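Local coordinates for inositol-1,4,5-trisphosphate 5-phosphatase 1 (Schizosaccharomyces pombe, PDB 1I9Z), which removes the 5-phosphate from soluble and lipid inositol phosphates through its central magnesium-dependent catalytic domain, helping to control phosphoinositide levels in membrane trafficking and signalling, at residues T41-W46 with K89-G94; E131-K136 with A148-F153; Y155-L160 with V318-E323. All coordinates share one frame; numbering follows the deposited sequence.

The three contacts lie in the catalytic domain, whose DNase I-like fold packs two mixed sheets against each other, and they follow one another along the chain. Interaction 1 sits at the surface, where loop and short helix 44-47 meet helix 78-94; its centre is about 24 Å from that of interaction 2 and about 31 Å from that of interaction 3. Interaction 2 pairs strands 127-136 and 147-155 at the margin of the five-stranded sheet. Interaction 3, centred about 22 Å from it, begins at the turn after strand 147-155 and reaches strand 309-320 of the six-stranded sheet, tying the sheets together. Interactions 2 and 3 touch where Phe153 O receives a probable hydrogen bond from Leu160 N.

Interaction 1: T41-W46 with K89-G94; sequences TKLENW and KRLLNG
With CG of Leu91 set opposite its backbone N (chi1 -163°) and CG of Leu43 turned beside its own N (chi1 -48°), the two leucines cross at about a right angle. Leu91 CD2 lies 3.6 Å from Leu43 CB and also approaches CD1 of the same residue. The other methyl, Leu91 CD1, rests 3.3 Å from the carbonyl O of Thr41. One leucine thus spans the loop from Thr41 to Leu43 with its two branches. In this DNase I-like domain the contact lays the loop leading into the short helix 44-47, with Leu43 at its N-cap position, against the C-terminal part of helix 78-94, close to the protein surface. Tyr303 OH holds the carbonyl of Lys42, the centre of an inverse gamma turn. Cut back to an alanine, Leu91 would lose both methyls, which is likely to open a gap beside Leu43 CB and uncover the Thr41 carbonyl. Nearer the solvent, Thr41 CG2 lies over one face of the Arg90 guanidinium, displaced toward the rim and 3.7 Å from Arg90 NH1. Ser86 OG, one turn earlier in the helix, is hydrogen-bonded to Arg90 NH2.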
# COMPACT_ATOMS: atom_id res chain seq x y z
N THR A 41 -15.09 -14.34 8.62
CA THR A 41 -15.10 -13.05 9.27
C THR A 41 -14.21 -13.15 10.50
O THR A 41 -14.07 -12.19 11.23
CB THR A 41 -16.50 -12.68 9.79
OG1 THR A 41 -16.97 -13.77 10.60
CG2 THR A 41 -17.48 -12.53 8.63
N LYS A 42 -13.61 -14.29 10.74
CA LYS A 42 -12.79 -14.42 11.95
C LYS A 42 -11.38 -13.86 11.67
O LYS A 42 -10.40 -14.60 11.67
CB LYS A 42 -12.67 -15.88 12.40
CG LYS A 42 -14.02 -16.55 12.70
CD LYS A 42 -14.52 -16.13 14.04
CE LYS A 42 -15.23 -14.81 13.99
NZ LYS A 42 -16.10 -14.62 15.23
N LEU A 43 -11.32 -12.54 11.53
CA LEU A 43 -10.07 -11.81 11.24
C LEU A 43 -9.81 -10.69 12.20
O LEU A 43 -9.03 -9.77 11.93
CB LEU A 43 -10.22 -11.19 9.84
CG LEU A 43 -10.73 -12.09 8.70
CD1 LEU A 43 -11.00 -11.24 7.44
CD2 LEU A 43 -9.67 -13.16 8.38
N GLU A 44 -10.50 -10.69 13.35
CA GLU A 44 -10.36 -9.55 14.27
C GLU A 44 -8.92 -9.17 14.63
O GLU A 44 -8.59 -7.99 14.74
CB GLU A 44 -11.14 -9.86 15.59
CG GLU A 44 -12.51 -10.61 15.38
CD GLU A 44 -12.49 -12.05 14.73
OE1 GLU A 44 -11.69 -13.00 15.07
OE2 GLU A 44 -13.36 -12.23 13.83
N ASN A 45 -8.10 -10.17 14.88
CA ASN A 45 -6.69 -9.98 15.29
C ASN A 45 -5.90 -9.30 14.19
O ASN A 45 -4.88 -8.63 14.45
CB ASN A 45 -6.06 -11.34 15.65
CG ASN A 45 -6.63 -11.90 16.98
OD1 ASN A 45 -6.49 -13.12 17.29
ND2 ASN A 45 -7.28 -11.01 17.77
N TRP A 46 -6.38 -9.46 12.97
CA TRP A 46 -5.67 -8.86 11.84
C TRP A 46 -6.08 -7.42 11.51
O TRP A 46 -5.27 -6.50 11.36
CB TRP A 46 -5.81 -9.82 10.64
CG TRP A 46 -5.23 -9.28 9.31
CD1 TRP A 46 -4.05 -8.60 9.13
CD2 TRP A 46 -5.78 -9.46 8.01
NE1 TRP A 46 -3.82 -8.37 7.77
CE2 TRP A 46 -4.87 -8.89 7.06
CE3 TRP A 46 -6.97 -10.07 7.54
CZ2 TRP A 46 -5.11 -8.91 5.70
CZ3 TRP A 46 -7.23 -10.10 6.21
CH2 TRP A 46 -6.31 -9.53 5.26
N LYS A 89 -16.41 -6.38 4.91
CA LYS A 89 -17.43 -5.37 5.12
C LYS A 89 -18.24 -5.68 6.39
O LYS A 89 -18.53 -4.78 7.17
CB LYS A 89 -18.38 -5.34 3.90
CG LYS A 89 -19.42 -4.19 3.84
CD LYS A 89 -20.37 -4.31 2.57
CE LYS A 89 -19.64 -4.01 1.16
NZ LYS A 89 -18.60 -5.02 0.56
N ARG A 90 -18.59 -6.94 6.59
CA ARG A 90 -19.41 -7.29 7.81
C ARG A 90 -18.60 -6.97 9.06
O ARG A 90 -19.09 -6.44 10.06
CB ARG A 90 -19.77 -8.77 7.83
CG ARG A 90 -21.27 -9.02 7.74
CD ARG A 90 -21.60 -10.52 7.63
NE ARG A 90 -21.06 -11.06 6.37
CZ ARG A 90 -20.71 -12.34 6.19
NH1 ARG A 90 -20.84 -13.21 7.18
NH2 ARG A 90 -20.23 -12.74 5.02
N LEU A 91 -17.34 -7.32 9.01
CA LEU A 91 -16.48 -7.09 10.15
C LEU A 91 -16.28 -5.60 10.44
O LEU A 91 -16.40 -5.15 11.61
CB LEU A 91 -15.18 -7.86 9.85
CG LEU A 91 -14.14 -8.22 10.88
CD1 LEU A 91 -14.69 -9.06 12.08
CD2 LEU A 91 -13.11 -9.03 10.09
N LEU A 92 -16.03 -4.78 9.41
CA LEU A 92 -15.87 -3.34 9.63
C LEU A 92 -17.17 -2.67 10.16
O LEU A 92 -17.14 -1.77 11.01
CB LEU A 92 -15.48 -2.65 8.32
CG LEU A 92 -14.11 -2.98 7.79
CD1 LEU A 92 -13.85 -2.21 6.48
CD2 LEU A 92 -13.08 -2.59 8.88
N ASN A 93 -18.32 -3.10 9.64
CA ASN A 93 -19.56 -2.48 10.06
C ASN A 93 -19.99 -2.95 11.43
O ASN A 93 -20.67 -2.20 12.17
CB ASN A 93 -20.61 -2.71 8.99
CG ASN A 93 -20.39 -1.80 7.78
OD1 ASN A 93 -20.34 -0.57 7.92
ND2 ASN A 93 -20.26 -2.38 6.62
N GLY A 94 -19.56 -4.16 11.77
CA GLY A 94 -19.84 -4.76 13.07
C GLY A 94 -19.25 -3.93 14.20
O GLY A 94 -19.71 -3.98 15.35

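Interaction 2: E131-K136 with A148-F153; sequences EGTVKK and AVAIRF
Glu131 and Arg152 run side by side in the same direction from a hydrogen-bonded antiparallel pair, touching through their aliphatic parts: Glu131 CB is 4.0 Å from Arg152 CD. Their carboxylate and guanidinium planes stand 50° apart, and Glu131 OE1 stays 4.8 Å from Arg152 NE. Arg152 CG sits between the backbone N and the carbonyl carbon (chi1 66°), and bends at chi2 and chi3 bring CD back against Glu131 CB. Thr133 and Ala150 share this face, covered in part by Phe190. On the other face Val134 and Val149 also point the same way, with Val134 CG1 4.0 Å from Val149 CG2; Leu110 of the second sheet touches both, where the two sheets of the sandwich face each other. The backbones form a beta hairpin with six N-H...O bonds, among them Ala150 N to Thr133 O at 2.9 Å and 173°. Gly132 faces Ile151, its CA 3.1 Å from Ala150 O in a CA-H...O contact. The charged ends find partners farther out: Glu131 OE1 pairs with Arg194, while Arg152 reaches Asp154, Asn129 O and His199. Glu131 and Arg152 thus meet through hydrocarbon, and their opposite charges, close but not in contact, probably add a modest through-space attraction.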
# COMPACT_ATOMS: atom_id res chain seq x y z
N GLU A 131 -9.78 5.23 -9.90
CA GLU A 131 -9.43 4.46 -11.07
C GLU A 131 -8.76 3.19 -10.67
O GLU A 131 -8.13 3.13 -9.60
CB GLU A 131 -8.51 5.26 -12.01
CG GLU A 131 -9.21 6.58 -12.45
CD GLU A 131 -8.31 7.53 -13.26
OE1 GLU A 131 -7.15 7.21 -13.50
OE2 GLU A 131 -8.78 8.62 -13.62
N GLY A 132 -8.89 2.15 -11.49
CA GLY A 132 -8.21 0.92 -11.14
C GLY A 132 -7.59 0.28 -12.35
O GLY A 132 -8.03 0.54 -13.50
N THR A 133 -6.57 -0.56 -12.12
CA THR A 133 -5.99 -1.31 -13.23
C THR A 133 -5.22 -2.52 -12.70
O THR A 133 -5.13 -2.75 -11.48
CB THR A 133 -5.09 -0.39 -14.09
OG1 THR A 133 -4.76 -1.07 -15.32
CG2 THR A 133 -3.81 -0.03 -13.33
N VAL A 134 -4.71 -3.35 -13.60
CA VAL A 134 -3.96 -4.52 -13.15
C VAL A 134 -2.81 -4.69 -14.13
O VAL A 134 -2.86 -4.13 -15.24
CB VAL A 134 -4.81 -5.85 -13.24
CG1 VAL A 134 -6.04 -5.71 -12.33
CG2 VAL A 134 -5.17 -6.19 -14.74
N LYS A 135 -1.80 -5.47 -13.73
CA LYS A 135 -0.72 -5.77 -14.68
C LYS A 135 -0.12 -7.11 -14.31
O LYS A 135 0.36 -7.32 -13.16
CB LYS A 135 0.39 -4.70 -14.63
CG LYS A 135 1.59 -5.04 -15.58
CD LYS A 135 1.20 -4.91 -17.03
CE LYS A 135 2.40 -5.30 -17.93
NZ LYS A 135 2.07 -5.24 -19.42
N LYS A 136 -0.14 -8.04 -15.27
CA LYS A 136 0.48 -9.33 -15.02
C LYS A 136 1.99 -9.20 -15.21
O LYS A 136 2.52 -8.31 -15.94
CB LYS A 136 -0.10 -10.41 -15.98
CG LYS A 136 0.35 -10.27 -17.41
CD LYS A 136 -0.50 -11.16 -18.38
CE LYS A 136 -0.31 -12.67 -18.12
NZ LYS A 136 1.12 -13.19 -18.37
N ALA A 148 0.02 -7.56 -10.44
CA ALA A 148 -0.40 -6.49 -9.55
C ALA A 148 -1.78 -5.97 -9.79
O ALA A 148 -2.26 -6.01 -10.93
CB ALA A 148 0.59 -5.28 -9.68
N VAL A 149 -2.41 -5.49 -8.71
CA VAL A 149 -3.73 -4.84 -8.82
C VAL A 149 -3.57 -3.48 -8.15
O VAL A 149 -3.00 -3.39 -7.04
CB VAL A 149 -4.82 -5.65 -8.06
CG1 VAL A 149 -6.18 -4.90 -8.16
CG2 VAL A 149 -4.92 -7.04 -8.69
N ALA A 150 -4.03 -2.43 -8.81
CA ALA A 150 -3.91 -1.09 -8.27
C ALA A 150 -5.20 -0.23 -8.36
O ALA A 150 -5.99 -0.34 -9.33
CB ALA A 150 -2.70 -0.35 -9.01
N ILE A 151 -5.43 0.54 -7.30
CA ILE A 151 -6.53 1.50 -7.27
C ILE A 151 -5.97 2.84 -6.74
O ILE A 151 -5.23 2.86 -5.74
CB ILE A 151 -7.65 0.98 -6.34
CG1 ILE A 151 -8.26 -0.30 -6.99
CG2 ILE A 151 -8.71 2.10 -6.19
CD1 ILE A 151 -9.11 -1.18 -5.93
N ARG A 152 -6.32 3.94 -7.40
CA ARG A 152 -5.88 5.26 -7.00
C ARG A 152 -7.13 6.15 -6.89
O ARG A 152 -8.23 5.81 -7.38
CB ARG A 152 -4.88 5.83 -8.02
CG ARG A 152 -5.45 6.13 -9.49
CD ARG A 152 -6.27 7.45 -9.60
NE ARG A 152 -5.45 8.60 -9.21
CZ ARG A 152 -5.91 9.80 -8.82
NH1 ARG A 152 -5.03 10.74 -8.44
NH2 ARG A 152 -7.22 10.09 -8.84
N PHE A 153 -6.96 7.27 -6.19
CA PHE A 153 -8.08 8.19 -6.03
C PHE A 153 -7.55 9.50 -5.44
O PHE A 153 -6.41 9.57 -4.90
CB PHE A 153 -9.19 7.58 -5.13
CG PHE A 153 -8.76 7.19 -3.73
CD1 PHE A 153 -8.79 8.12 -2.70
CD2 PHE A 153 -8.31 5.89 -3.44
CE1 PHE A 153 -8.37 7.79 -1.40
CE2 PHE A 153 -7.89 5.52 -2.15
CZ PHE A 153 -7.92 6.46 -1.12

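Interaction 3: Y155-L160 with V318-E323; sequences YEDTGL and VKVDRE
Asp157 meets Val318 at the tip of a type II' beta turn, Tyr155 to Thr158, which joins strands 147-155 and 158-166 and docks on the end of strand 309-320, bridging the two sheets of the DNase I-like sandwich. Asp157 N donates to Val318 O at 2.9 Å. Its carboxylate serves two donors, each from above its plane. Val320 N reaches Asp157 OD1 at 3.0 Å in an almost straight bond (174°), and Arg322 NH2 makes a salt bridge of 3.0 Å with Asp157 OD2. CG of Asp157 lies beside its own backbone N (chi1 -63°), a setting that sends the two oxygens across to strand and helix start alike. Asp157 OD2 lies at the edge of the Arg322 guanidinium, near that plane, and the two flat groups are turned 77° apart; one guanidinium face packs over Val320 CB. Thr158 OG1 accepts a hydrogen bond from Val318 N at 3.0 Å, so that the amides of Val318 and Val320 are both satisfied by side chains of the turn. The Glu156 carboxylate crosses the extended Lys319 chain at a slant, Glu156 OE1 being 3.4 Å from Lys319 CG. Glu156 OE2 is hydrogen-bonded to Ser126 OG. The charges of Glu156 and Lys319, too far apart for a salt bridge, are linked by a water, which donates to Glu156 OE2 at 2.6 Å and accepts from Lys319 NZ at 2.8 Å.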
# COMPACT_ATOMS: atom_id res chain seq x y z
N TYR A 155 -8.20 12.35 -2.57
CA TYR A 155 -8.92 12.62 -1.32
C TYR A 155 -8.74 14.16 -1.23
O TYR A 155 -7.65 14.70 -0.95
CB TYR A 155 -8.32 11.87 -0.14
CG TYR A 155 -9.20 11.97 1.09
CD1 TYR A 155 -9.83 10.84 1.62
CD2 TYR A 155 -9.41 13.20 1.73
CE1 TYR A 155 -10.61 10.90 2.73
CE2 TYR A 155 -10.22 13.29 2.88
CZ TYR A 155 -10.82 12.13 3.36
OH TYR A 155 -11.64 12.16 4.45
N GLU A 156 -9.86 14.84 -1.50
CA GLU A 156 -9.82 16.29 -1.66
C GLU A 156 -8.77 16.53 -2.76
O GLU A 156 -8.87 15.90 -3.81
CB GLU A 156 -9.48 17.00 -0.34
CG GLU A 156 -10.56 16.88 0.73
CD GLU A 156 -11.96 17.46 0.37
OE1 GLU A 156 -12.16 18.16 -0.63
OE2 GLU A 156 -12.89 17.16 1.13
N ASP A 157 -7.76 17.38 -2.55
CA ASP A 157 -6.80 17.60 -3.61
C ASP A 157 -5.48 16.83 -3.44
O ASP A 157 -4.45 17.23 -3.98
CB ASP A 157 -6.49 19.09 -3.76
CG ASP A 157 -7.73 19.90 -4.16
OD1 ASP A 157 -8.48 20.35 -3.29
OD2 ASP A 157 -7.96 20.05 -5.36
N THR A 158 -5.52 15.74 -2.70
CA THR A 158 -4.31 14.95 -2.49
C THR A 158 -4.49 13.62 -3.22
O THR A 158 -5.53 13.00 -3.03
CB THR A 158 -4.14 14.70 -0.97
OG1 THR A 158 -3.88 15.97 -0.31
CG2 THR A 158 -2.94 13.75 -0.74
N GLY A 159 -3.50 13.18 -4.01
CA GLY A 159 -3.62 11.93 -4.77
C GLY A 159 -3.00 10.71 -4.10
O GLY A 159 -1.86 10.80 -3.64
N LEU A 160 -3.76 9.60 -3.99
CA LEU A 160 -3.21 8.40 -3.37
C LEU A 160 -3.28 7.21 -4.32
O LEU A 160 -4.24 7.06 -5.06
CB LEU A 160 -3.99 8.07 -2.08
CG LEU A 160 -3.94 9.15 -0.98
CD1 LEU A 160 -5.20 10.06 -1.12
CD2 LEU A 160 -3.88 8.43 0.38
N VAL A 318 -4.98 17.86 1.70
CA VAL A 318 -5.20 19.29 1.51
C VAL A 318 -6.42 19.55 0.65
O VAL A 318 -6.61 18.91 -0.37
CB VAL A 318 -4.00 19.97 0.82
CG1 VAL A 318 -4.20 21.50 0.76
CG2 VAL A 318 -2.72 19.60 1.57
N LYS A 319 -7.25 20.49 1.07
CA LYS A 319 -8.40 20.86 0.28
C LYS A 319 -8.17 22.33 -0.10
O LYS A 319 -8.10 23.21 0.78
CB LYS A 319 -9.68 20.70 1.10
CG LYS A 319 -10.90 21.17 0.33
CD LYS A 319 -12.14 21.06 1.23
CE LYS A 319 -13.43 21.56 0.55
NZ LYS A 319 -14.59 21.24 1.45
N VAL A 320 -8.03 22.57 -1.39
CA VAL A 320 -7.75 23.90 -1.94
C VAL A 320 -9.00 24.57 -2.51
O VAL A 320 -9.69 23.97 -3.30
CB VAL A 320 -6.72 23.81 -3.08
CG1 VAL A 320 -6.38 25.22 -3.60
CG2 VAL A 320 -5.44 23.10 -2.59
N ASP A 321 -9.28 25.81 -2.10
CA ASP A 321 -10.41 26.58 -2.65
C ASP A 321 -9.78 27.15 -3.94
O ASP A 321 -9.06 28.15 -3.89
CB ASP A 321 -10.77 27.71 -1.68
CG ASP A 321 -11.97 28.52 -2.14
OD1 ASP A 321 -12.13 28.73 -3.36
OD2 ASP A 321 -12.74 28.95 -1.25
N ARG A 322 -10.01 26.51 -5.08
CA ARG A 322 -9.40 26.93 -6.35
C ARG A 322 -9.82 28.32 -6.80
O ARG A 322 -9.02 29.07 -7.38
CB ARG A 322 -9.72 25.93 -7.47
CG ARG A 322 -9.23 24.54 -7.22
CD ARG A 322 -7.72 24.44 -7.30
NE ARG A 322 -7.25 23.09 -6.96
CZ ARG A 322 -5.96 22.73 -6.89
NH1 ARG A 322 -4.98 23.61 -7.13
NH2 ARG A 322 -5.64 21.47 -6.57
N GLU A 323 -11.08 28.64 -6.55
CA GLU A 323 -11.65 29.92 -6.92
C GLU A 323 -10.92 31.03 -6.17
O GLU A 323 -10.39 31.97 -6.77
CB GLU A 323 -13.14 29.93 -6.55
CG GLU A 323 -13.93 31.09 -7.11
CD GLU A 323 -15.43 30.99 -6.79
OE1 GLU A 323 -16.19 31.86 -7.28
OE2 GLU A 323 -15.84 30.05 -6.05
O HOH W 1 -15.15 18.45 1.40